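Local coordinates for protein STU0660 (Streptococcus thermophilus, PDB 3ZTH) that probably binds DNA as one of the large Csn2 proteins of CRISPR-mediated bacterial immunity, and carries bound magnesium, at residues I17-Q26 with T233-L244; K245-F253 with H263-Y271. All coordinates share one frame; numbering follows the deposited sequence.

Contact 1: residues I17-Q26 with T233-L244; sequences IGAITQIVGQ and TFILFPSDQGYL. With MG (magnesium ion), chain C.
Ala19, Thr21 and Ile23 meet Phe234 and Leu236 through four backbone hydrogen bonds. Phe234 N gives to Ala19 O, and Thr21 N gives to Phe234 O at 2.7 Å. Leu236 N then gives to Thr21 O, and Ile23 N gives to Leu236 O at 2.8 Å. All four are nearly straight. Strands 20-24 and 233-237 run parallel, with a twist of 19° between their axes.

Apolar packing lies on both faces. On the face of Thr21 and Ile235, the Ile23 and Phe237 side chains lie side by side and point the same way. Ile23 CD1 comes obliquely to the ring, 3.8 Å from Phe237 CZ. At the end of strand 20-24, Val24 CG2 touches both Pro238 CD and Leu244 CD1. On the other face, Ile20, Phe234 and Leu236 pack against helix 212-228. On this face too, Gln22 OE1 accepts a hydrogen bond from a water that also donates to Tyr243 O, while Gln22 NE2 gives to Lys245 O.

Both strands belong to the parallel core of a P-loop NTPase-like domain. Strand 20-24 sits between 232-237 and 254-257, and the turn after it leads into helix 28-43. Magnesium lies at the C-terminal ends of these strands, where such domains commonly place their active sites.

Asp240 OD2 binds the magnesium at 2.4 Å. Gln26 OE1 lies at a longer 2.7 Å from the metal, and three waters also bind it. Gln26 bends at its second torsion (chi2 -50°), which brings its amide across the Asp240 carboxylate, the planes 61° apart. Gln26 NE2 makes a weak hydrogen bond of 2.9 Å to Asp240 OD2. Its stronger partner is Pro298 O.

Contact 2: residues K245-F253 with H263-Y271; sequences KIDEENSRF and HLYDVEFMY
The backbones pass nearest at Arg252 and Leu264, whose CA atoms are 4.9 Å apart, and Arg252 CA turns its hydrogen towards Leu264 O at 3.3 Å. Ser251 makes the central polar link. Its OG stands opposite the backbone N (chi1 -168°), which carries the hydroxyl to Tyr265 O. There it donates a hydrogen bond of 2.6 Å, nearly in line with the carbonyl. Val267 CG2 and the CE methyl of Met270, a selenomethionine here, also lie against this OG.

The inner side is apolar. Ile246 CD1 meets Leu264 CD1 at 3.7 Å, the two side chains crossing at about a right angle. Ile246 CG2 touches Val267 CG2, and Leu293 of helix 286-296 packs on Ile246 and Met270.

Segment 245-253 is a loop with helical backbone angles at 248-252, and it leads into strand 254-257. An Asx motif lies within it: Asp247 OD1 accepts from Asn250 N at 2.8 Å, and Asn250 OD1 accepts from Asp247 N in return. Across from it begins helix 267-277, with Asp266 in the N-cap position.

Asp266 makes no capping bond with its side chain. The carboxylate lies alongside Arg252 instead. Asp266 OD1 reaches the guanidinium edge near its plane, 3.3 Å from Arg252 NE, in a salt bridge whose hydrogen bond is weak. The two planes are 57° apart. Glu248 serves the helix start from the other segment. Its chain bends at chi2, and Glu248 OE2 accepts from Glu268 N at 3.0 Å, from above the carboxylate plane. The helix N-terminus would probably favour this negative charge, despite Asp266 OD1 being 4.2 Å from Glu248 OE1. The Glu268 carboxylate itself pairs with Arg286.

Overall arrangement
Contact 1 is a buried pairing in the middle of the sheet. Contact 2 is partly buried and farther out, its centre about 20 Å from the centre of the chain, against about 9 Å for contact 1. The two centres lie about 13 Å apart. In sequence, 233-244 runs straight on into 245-253. Both contacts border strand 254-257, which pairs with strand 20-24 and receives Leu264 on Val254. They also touch where Gln22 N probably bonds to Phe253 O. Contact 1 relies on regular strand bonds and ends at magnesium. Contact 2 lies away from the annotated sites and joins a loop to a helix start by side-chain bonds, a salt bridge and a small apolar patch.

Contact 1: residues I17-Q26 with T233-L244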
loop_
_atom_site.group_PDB
_atom_site.type_symbol
_atom_site.label_atom_id
_atom_site.label_comp_id
_atom_site.label_asym_id
_atom_site.label_seq_id
_atom_site.Cartn_x
_atom_site.Cartn_y
_atom_site.Cartn_z
ATOM N N ILE A 17 40.164 17.732 -2.070
ATOM C CA ILE A 17 39.759 16.563 -2.861
ATOM C C ILE A 17 40.601 16.281 -4.114
ATOM O O ILE A 17 40.895 17.186 -4.898
ATOM C CB ILE A 17 38.283 16.705 -3.319
ATOM C CG1 ILE A 17 37.385 17.071 -2.130
ATOM C CG2 ILE A 17 37.821 15.422 -3.988
ATOM C CD1 ILE A 17 37.391 16.064 -0.994
ATOM N N GLY A 18 40.961 15.012 -4.304
ATOM C CA GLY A 18 41.752 14.608 -5.458
ATOM C C GLY A 18 41.325 13.228 -5.938
ATOM O O GLY A 18 40.510 12.580 -5.281
ATOM N N ALA A 19 41.858 12.779 -7.075
ATOM C CA ALA A 19 41.508 11.473 -7.622
ATOM C C ALA A 19 41.332 10.489 -6.467
ATOM O O ALA A 19 40.288 9.842 -6.330
ATOM C CB ALA A 19 42.597 10.996 -8.559
ATOM N N ILE A 20 42.357 10.384 -5.631
ATOM C CA ILE A 20 42.286 9.514 -4.474
ATOM C C ILE A 20 42.454 10.365 -3.220
ATOM O O ILE A 20 43.547 10.835 -2.902
ATOM C CB ILE A 20 43.360 8.398 -4.533
ATOM C CG1 ILE A 20 43.056 7.462 -5.707
ATOM C CG2 ILE A 20 43.347 7.580 -3.246
ATOM C CD1 ILE A 20 43.988 6.282 -5.809
ATOM N N THR A 21 41.343 10.579 -2.529
ATOM C CA THR A 21 41.310 11.374 -1.307
ATOM C C THR A 21 41.230 10.476 -0.066
ATOM O O THR A 21 40.468 9.504 -0.042
ATOM C CB THR A 21 40.078 12.306 -1.309
ATOM O OG1 THR A 21 40.108 13.127 -2.479
ATOM C CG2 THR A 21 40.062 13.196 -0.060
ATOM N N GLN A 22 42.008 10.809 0.960
ATOM C CA GLN A 22 42.011 10.039 2.206
ATOM C C GLN A 22 41.757 10.933 3.419
ATOM O O GLN A 22 42.456 11.922 3.644
ATOM C CB GLN A 22 43.340 9.301 2.378
ATOM C CG GLN A 22 43.647 8.306 1.257
ATOM C CD GLN A 22 45.010 7.655 1.407
ATOM O OE1 GLN A 22 45.172 6.660 2.123
ATOM N NE2 GLN A 22 46.006 8.226 0.741
ATOM N N ILE A 23 40.738 10.585 4.191
ATOM C CA ILE A 23 40.377 11.344 5.374
ATOM C C ILE A 23 40.782 10.522 6.580
ATOM O O ILE A 23 40.299 9.410 6.779
ATOM C CB ILE A 23 38.859 11.645 5.391
ATOM C CG1 ILE A 23 38.528 12.622 4.263
ATOM C CG2 ILE A 23 38.445 12.251 6.733
ATOM C CD1 ILE A 23 37.064 12.873 4.083
ATOM N N VAL A 24 41.678 11.083 7.380
ATOM C CA VAL A 24 42.212 10.409 8.557
ATOM C C VAL A 24 42.158 11.353 9.757
ATOM O O VAL A 24 41.768 12.509 9.617
ATOM C CB VAL A 24 43.670 9.999 8.279
ATOM C CG1 VAL A 24 44.317 9.513 9.526
ATOM C CG2 VAL A 24 43.716 8.904 7.221
ATOM N N GLY A 25 42.545 10.878 10.934
ATOM C CA GLY A 25 42.515 11.753 12.091
ATOM C C GLY A 25 41.935 11.096 13.326
ATOM O O GLY A 25 41.276 10.061 13.239
ATOM N N GLN A 26 42.171 11.708 14.481
ATOM C CA GLN A 26 41.687 11.154 15.734
ATOM C C GLN A 26 40.304 11.649 16.106
ATOM O O GLN A 26 39.684 11.118 17.020
ATOM C CB GLN A 26 42.681 11.451 16.857
ATOM C CG GLN A 26 44.031 10.787 16.641
ATOM C CD GLN A 26 43.891 9.300 16.326
ATOM O OE1 GLN A 26 43.505 8.509 17.184
ATOM N NE2 GLN A 26 44.191 8.922 15.085
ATOM N N THR A 233 36.615 9.681 -8.940
ATOM C CA THR A 233 37.132 10.192 -7.675
ATOM C C THR A 233 36.795 9.265 -6.509
ATOM O O THR A 233 35.654 8.817 -6.349
ATOM C CB THR A 233 36.577 11.595 -7.351
ATOM O OG1 THR A 233 37.046 12.532 -8.326
ATOM C CG2 THR A 233 37.042 12.045 -5.977
ATOM N N PHE A 234 37.810 8.987 -5.701
ATOM C CA PHE A 234 37.672 8.132 -4.529
ATOM C C PHE A 234 37.913 8.923 -3.231
ATOM O O PHE A 234 38.829 9.744 -3.152
ATOM C CB PHE A 234 38.694 6.991 -4.604
ATOM C CG PHE A 234 38.250 5.814 -5.424
ATOM C CD1 PHE A 234 37.387 4.867 -4.893
ATOM C CD2 PHE A 234 38.740 5.620 -6.715
ATOM C CE1 PHE A 234 37.020 3.735 -5.638
ATOM C CE2 PHE A 234 38.380 4.499 -7.465
ATOM C CZ PHE A 234 37.524 3.559 -6.926
ATOM N N ILE A 235 37.073 8.687 -2.227
ATOM C CA ILE A 235 37.238 9.312 -0.913
ATOM C C ILE A 235 37.244 8.153 0.082
ATOM O O ILE A 235 36.223 7.489 0.265
ATOM C CB ILE A 235 36.085 10.244 -0.531
ATOM C CG1 ILE A 235 36.101 11.502 -1.392
ATOM C CG2 ILE A 235 36.240 10.677 0.928
ATOM C CD1 ILE A 235 34.984 12.498 -1.037
ATOM N N LEU A 236 38.397 7.915 0.704
ATOM C CA LEU A 236 38.570 6.832 1.670
ATOM C C LEU A 236 38.715 7.360 3.105
ATOM O O LEU A 236 39.145 8.491 3.316
ATOM C CB LEU A 236 39.821 6.020 1.311
ATOM C CG LEU A 236 40.046 5.660 -0.172
ATOM C CD1 LEU A 236 41.420 5.021 -0.344
ATOM C CD2 LEU A 236 38.965 4.719 -0.669
ATOM N N PHE A 237 38.346 6.533 4.080
ATOM C CA PHE A 237 38.465 6.865 5.502
ATOM C C PHE A 237 39.309 5.752 6.118
ATOM O O PHE A 237 38.778 4.821 6.737
ATOM C CB PHE A 237 37.090 6.891 6.173
ATOM C CG PHE A 237 36.226 8.038 5.745
ATOM C CD1 PHE A 237 35.517 7.982 4.546
ATOM C CD2 PHE A 237 36.120 9.174 6.537
ATOM C CE1 PHE A 237 34.714 9.038 4.142
ATOM C CE2 PHE A 237 35.317 10.238 6.146
ATOM C CZ PHE A 237 34.610 10.170 4.941
ATOM N N PRO A 238 40.637 5.822 5.939
ATOM C CA PRO A 238 41.561 4.812 6.472
ATOM C C PRO A 238 41.627 4.755 7.987
ATOM O O PRO A 238 41.372 5.747 8.668
ATOM C CB PRO A 238 42.908 5.213 5.877
ATOM C CG PRO A 238 42.543 5.970 4.643
ATOM C CD PRO A 238 41.354 6.786 5.088
ATOM N N SER A 239 41.978 3.579 8.497
ATOM C CA SER A 239 42.136 3.354 9.932
ATOM C C SER A 239 43.413 4.077 10.347
ATOM O O SER A 239 44.160 4.568 9.504
ATOM C CB SER A 239 42.308 1.865 10.224
ATOM O OG SER A 239 41.382 1.096 9.485
ATOM N N ASP A 240 43.679 4.113 11.644
ATOM C CA ASP A 240 44.868 4.788 12.143
ATOM C C ASP A 240 46.197 4.119 11.788
ATOM O O ASP A 240 47.234 4.790 11.742
ATOM C CB ASP A 240 44.781 4.928 13.661
ATOM C CG ASP A 240 43.697 5.888 14.096
ATOM O OD1 ASP A 240 42.981 6.429 13.226
ATOM O OD2 ASP A 240 43.566 6.099 15.322
ATOM N N GLN A 241 46.188 2.813 11.532
ATOM C CA GLN A 241 47.447 2.146 11.238
ATOM C C GLN A 241 47.453 1.100 10.132
ATOM O O GLN A 241 46.560 0.272 10.033
ATOM C CB GLN A 241 47.998 1.535 12.537
ATOM C CG GLN A 241 49.355 0.847 12.398
ATOM C CD GLN A 241 49.248 -0.618 11.967
ATOM O OE1 GLN A 241 50.155 -1.159 11.318
ATOM N NE2 GLN A 241 48.145 -1.270 12.340
ATOM N N GLY A 242 48.479 1.161 9.292
ATOM C CA GLY A 242 48.631 0.189 8.222
ATOM C C GLY A 242 47.798 0.263 6.953
ATOM O O GLY A 242 47.892 -0.654 6.137
ATOM N N TYR A 243 47.003 1.318 6.762
ATOM C CA TYR A 243 46.183 1.428 5.553
ATOM C C TYR A 243 46.361 2.710 4.737
ATOM O O TYR A 243 46.192 2.708 3.518
ATOM C CB TYR A 243 44.707 1.230 5.901
ATOM C CG TYR A 243 44.426 -0.189 6.332
ATOM C CD1 TYR A 243 44.647 -0.596 7.648
ATOM C CD2 TYR A 243 44.033 -1.147 5.404
ATOM C CE1 TYR A 243 44.487 -1.917 8.022
ATOM C CE2 TYR A 243 43.872 -2.473 5.764
ATOM C CZ TYR A 243 44.100 -2.854 7.073
ATOM O OH TYR A 243 43.941 -4.172 7.436
ATOM N N LEU A 244 46.704 3.800 5.412
ATOM C CA LEU A 244 46.921 5.071 4.736
ATOM C C LEU A 244 48.102 4.940 3.767
ATOM O O LEU A 244 49.174 4.482 4.151
ATOM C CB LEU A 244 47.223 6.151 5.773
ATOM C CG LEU A 244 47.497 7.564 5.269
ATOM C CD1 LEU A 244 46.252 8.111 4.567
ATOM C CD2 LEU A 244 47.906 8.445 6.450
HETATM MG MG MG C . 41.684 6.619 16.759
HETATM O O HOH W 1 44.399 3.960 2.304
HETATM O O HOH W 2 39.584 7.866 8.865
HETATM O O HOH W 3 41.124 8.001 14.786
HETATM O O HOH W 4 43.350 5.558 18.222
HETATM O O HOH W 5 39.930 7.064 18.336
#

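Contact 2: residues K245-F253 with H263-Y271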
loop_
_atom_site.group_PDB
_atom_site.type_symbol
_atom_site.label_atom_id
_atom_site.label_comp_id
_atom_site.label_asym_id
_atom_site.label_seq_id
_atom_site.Cartn_x
_atom_site.Cartn_y
_atom_site.Cartn_z
ATOM N N LYS A 245 47.901 5.332 2.511
ATOM C CA LYS A 245 48.962 5.257 1.503
ATOM C C LYS A 245 49.369 6.669 1.103
ATOM O O LYS A 245 48.531 7.452 0.656
ATOM C CB LYS A 245 48.478 4.511 0.248
ATOM C CG LYS A 245 47.986 3.094 0.488
ATOM C CD LYS A 245 49.086 2.211 1.073
ATOM C CE LYS A 245 48.538 0.849 1.489
ATOM N NZ LYS A 245 49.573 -0.032 2.119
ATOM N N ILE A 246 50.647 6.993 1.256
ATOM C CA ILE A 246 51.143 8.316 0.894
ATOM C C ILE A 246 52.188 8.266 -0.218
ATOM O O ILE A 246 53.149 7.504 -0.133
ATOM C CB ILE A 246 51.774 9.035 2.116
ATOM C CG1 ILE A 246 50.689 9.364 3.144
ATOM C CG2 ILE A 246 52.493 10.298 1.678
ATOM C CD1 ILE A 246 51.206 10.071 4.376
ATOM N N ASP A 247 51.981 9.065 -1.265
ATOM C CA ASP A 247 52.934 9.166 -2.374
ATOM C C ASP A 247 52.902 10.605 -2.886
ATOM O O ASP A 247 52.107 11.414 -2.403
ATOM C CB ASP A 247 52.616 8.176 -3.512
ATOM C CG ASP A 247 51.262 8.423 -4.161
ATOM O OD1 ASP A 247 50.937 9.591 -4.466
ATOM O OD2 ASP A 247 50.523 7.436 -4.386
ATOM N N GLU A 248 53.761 10.930 -3.848
ATOM C CA GLU A 248 53.813 12.288 -4.385
ATOM C C GLU A 248 52.499 12.790 -4.976
ATOM O O GLU A 248 52.162 13.964 -4.839
ATOM C CB GLU A 248 54.913 12.416 -5.451
ATOM C CG GLU A 248 56.262 12.904 -4.921
ATOM C CD GLU A 248 56.183 14.264 -4.204
ATOM O OE1 GLU A 248 55.063 14.801 -4.010
ATOM O OE2 GLU A 248 57.253 14.795 -3.825
ATOM N N GLU A 249 51.756 11.904 -5.622
ATOM C CA GLU A 249 50.505 12.285 -6.251
ATOM C C GLU A 249 49.332 12.564 -5.325
ATOM O O GLU A 249 48.661 13.582 -5.478
ATOM C CB GLU A 249 50.093 11.218 -7.266
ATOM C CG GLU A 249 51.171 10.931 -8.290
ATOM C CD GLU A 249 51.772 12.209 -8.858
ATOM O OE1 GLU A 249 51.017 13.009 -9.460
ATOM O OE2 GLU A 249 53.000 12.416 -8.696
ATOM N N ASN A 250 49.085 11.671 -4.369
ATOM C CA ASN A 250 47.951 11.813 -3.460
ATOM C C ASN A 250 48.217 12.552 -2.152
ATOM O O ASN A 250 47.292 12.842 -1.404
ATOM C CB ASN A 250 47.376 10.432 -3.134
ATOM C CG ASN A 250 48.321 9.579 -2.277
ATOM O OD1 ASN A 250 49.305 10.070 -1.715
ATOM N ND2 ASN A 250 48.009 8.295 -2.166
ATOM N N SER A 251 49.476 12.855 -1.880
ATOM C CA SER A 251 49.861 13.539 -0.646
ATOM C C SER A 251 48.973 14.713 -0.195
ATOM O O SER A 251 48.519 14.762 0.950
ATOM C CB SER A 251 51.302 14.026 -0.777
ATOM O OG SER A 251 51.793 14.450 0.475
ATOM N N ARG A 252 48.745 15.664 -1.094
ATOM C CA ARG A 252 47.943 16.842 -0.796
ATOM C C ARG A 252 46.473 16.539 -0.510
ATOM O O ARG A 252 45.759 17.363 0.058
ATOM C CB ARG A 252 48.052 17.838 -1.955
ATOM C CG ARG A 252 49.409 18.538 -2.028
ATOM C CD ARG A 252 49.506 19.518 -3.201
ATOM N NE ARG A 252 49.492 18.833 -4.495
ATOM C CZ ARG A 252 48.494 18.894 -5.376
ATOM N NH1 ARG A 252 47.410 19.618 -5.110
ATOM N NH2 ARG A 252 48.580 18.223 -6.523
ATOM N N PHE A 253 46.019 15.352 -0.888
ATOM C CA PHE A 253 44.632 14.996 -0.669
ATOM C C PHE A 253 44.405 14.143 0.570
ATOM O O PHE A 253 43.331 13.560 0.760
ATOM C CB PHE A 253 44.092 14.340 -1.933
ATOM C CG PHE A 253 44.366 15.153 -3.156
ATOM C CD1 PHE A 253 43.888 16.464 -3.249
ATOM C CD2 PHE A 253 45.189 14.665 -4.168
ATOM C CE1 PHE A 253 44.233 17.277 -4.323
ATOM C CE2 PHE A 253 45.542 15.473 -5.252
ATOM C CZ PHE A 253 45.066 16.778 -5.330
ATOM N N HIS A 263 45.397 19.612 5.529
ATOM C CA HIS A 263 45.698 18.552 4.580
ATOM C C HIS A 263 47.212 18.583 4.419
ATOM O O HIS A 263 47.835 19.623 4.642
ATOM C CB HIS A 263 44.970 18.757 3.247
ATOM C CG HIS A 263 45.293 20.041 2.555
ATOM N ND1 HIS A 263 46.543 20.321 2.048
ATOM C CD2 HIS A 263 44.511 21.099 2.232
ATOM C CE1 HIS A 263 46.517 21.494 1.438
ATOM N NE2 HIS A 263 45.295 21.987 1.535
ATOM N N LEU A 264 47.815 17.442 4.092
ATOM C CA LEU A 264 49.265 17.386 3.928
ATOM C C LEU A 264 49.715 18.211 2.730
ATOM O O LEU A 264 48.902 18.601 1.878
ATOM C CB LEU A 264 49.745 15.940 3.747
ATOM C CG LEU A 264 49.631 14.974 4.935
ATOM C CD1 LEU A 264 50.165 13.608 4.539
ATOM C CD2 LEU A 264 50.400 15.520 6.122
ATOM N N TYR A 265 51.016 18.480 2.689
ATOM C CA TYR A 265 51.634 19.236 1.602
ATOM C C TYR A 265 52.272 18.195 0.682
ATOM O O TYR A 265 52.037 16.996 0.843
ATOM C CB TYR A 265 52.744 20.148 2.140
ATOM C CG TYR A 265 52.327 21.164 3.184
ATOM C CD1 TYR A 265 51.454 22.215 2.872
ATOM C CD2 TYR A 265 52.858 21.111 4.471
ATOM C CE1 TYR A 265 51.131 23.193 3.818
ATOM C CE2 TYR A 265 52.545 22.080 5.428
ATOM C CZ TYR A 265 51.687 23.117 5.095
ATOM O OH TYR A 265 51.420 24.086 6.042
ATOM N N ASP A 266 53.068 18.649 -0.281
ATOM C CA ASP A 266 53.757 17.717 -1.169
ATOM C C ASP A 266 54.813 17.035 -0.309
ATOM O O ASP A 266 55.345 17.643 0.625
ATOM C CB ASP A 266 54.434 18.452 -2.327
ATOM C CG ASP A 266 53.438 19.037 -3.309
ATOM O OD1 ASP A 266 52.677 18.264 -3.933
ATOM O OD2 ASP A 266 53.416 20.279 -3.455
ATOM N N VAL A 267 55.101 15.777 -0.625
ATOM C CA VAL A 267 56.079 14.986 0.115
ATOM C C VAL A 267 57.499 15.563 0.081
ATOM O O VAL A 267 58.159 15.660 1.115
ATOM C CB VAL A 267 56.114 13.537 -0.419
ATOM C CG1 VAL A 267 57.005 12.672 0.456
ATOM C CG2 VAL A 267 54.697 12.982 -0.472
ATOM N N GLU A 268 57.976 15.940 -1.099
ATOM C CA GLU A 268 59.318 16.502 -1.196
ATOM C C GLU A 268 59.405 17.793 -0.376
ATOM O O GLU A 268 60.408 18.063 0.289
ATOM C CB GLU A 268 59.683 16.782 -2.657
ATOM C CG GLU A 268 61.123 17.258 -2.854
ATOM C CD GLU A 268 62.151 16.334 -2.199
ATOM O OE1 GLU A 268 61.927 15.098 -2.180
ATOM O OE2 GLU A 268 63.189 16.842 -1.714
ATOM N N PHE A 269 58.348 18.588 -0.423
ATOM C CA PHE A 269 58.319 19.825 0.334
ATOM C C PHE A 269 58.514 19.514 1.824
ATOM O O PHE A 269 59.388 20.078 2.474
ATOM C CB PHE A 269 56.978 20.543 0.120
ATOM C CG PHE A 269 56.809 21.777 0.967
ATOM C CD1 PHE A 269 57.331 23.001 0.552
ATOM C CD2 PHE A 269 56.159 21.703 2.200
ATOM C CE1 PHE A 269 57.208 24.138 1.358
ATOM C CE2 PHE A 269 56.031 22.833 3.015
ATOM C CZ PHE A 269 56.557 24.053 2.593
HETATM N N MSE A 270 57.705 18.601 2.350
HETATM C CA MSE A 270 57.780 18.234 3.759
HETATM C C MSE A 270 59.086 17.559 4.147
HETATM O O MSE A 270 59.593 17.752 5.257
HETATM C CB MSE A 270 56.609 17.332 4.127
HETATM C CG MSE A 270 55.264 17.995 3.924
HETATM SE SE MSE A 270 53.824 16.903 4.601
HETATM C CE MSE A 270 53.699 15.637 3.145
ATOM N N TYR A 271 59.635 16.766 3.239
ATOM C CA TYR A 271 60.888 16.092 3.531
ATOM C C TYR A 271 61.959 17.134 3.822
ATOM O O TYR A 271 62.653 17.059 4.839
ATOM C CB TYR A 271 61.328 15.239 2.347
ATOM C CG TYR A 271 62.634 14.518 2.574
ATOM C CD1 TYR A 271 62.687 13.359 3.348
ATOM C CD2 TYR A 271 63.818 14.995 2.018
ATOM C CE1 TYR A 271 63.885 12.692 3.563
ATOM C CE2 TYR A 271 65.025 14.336 2.223
ATOM C CZ TYR A 271 65.051 13.184 2.999
ATOM O OH TYR A 271 66.246 12.534 3.215
#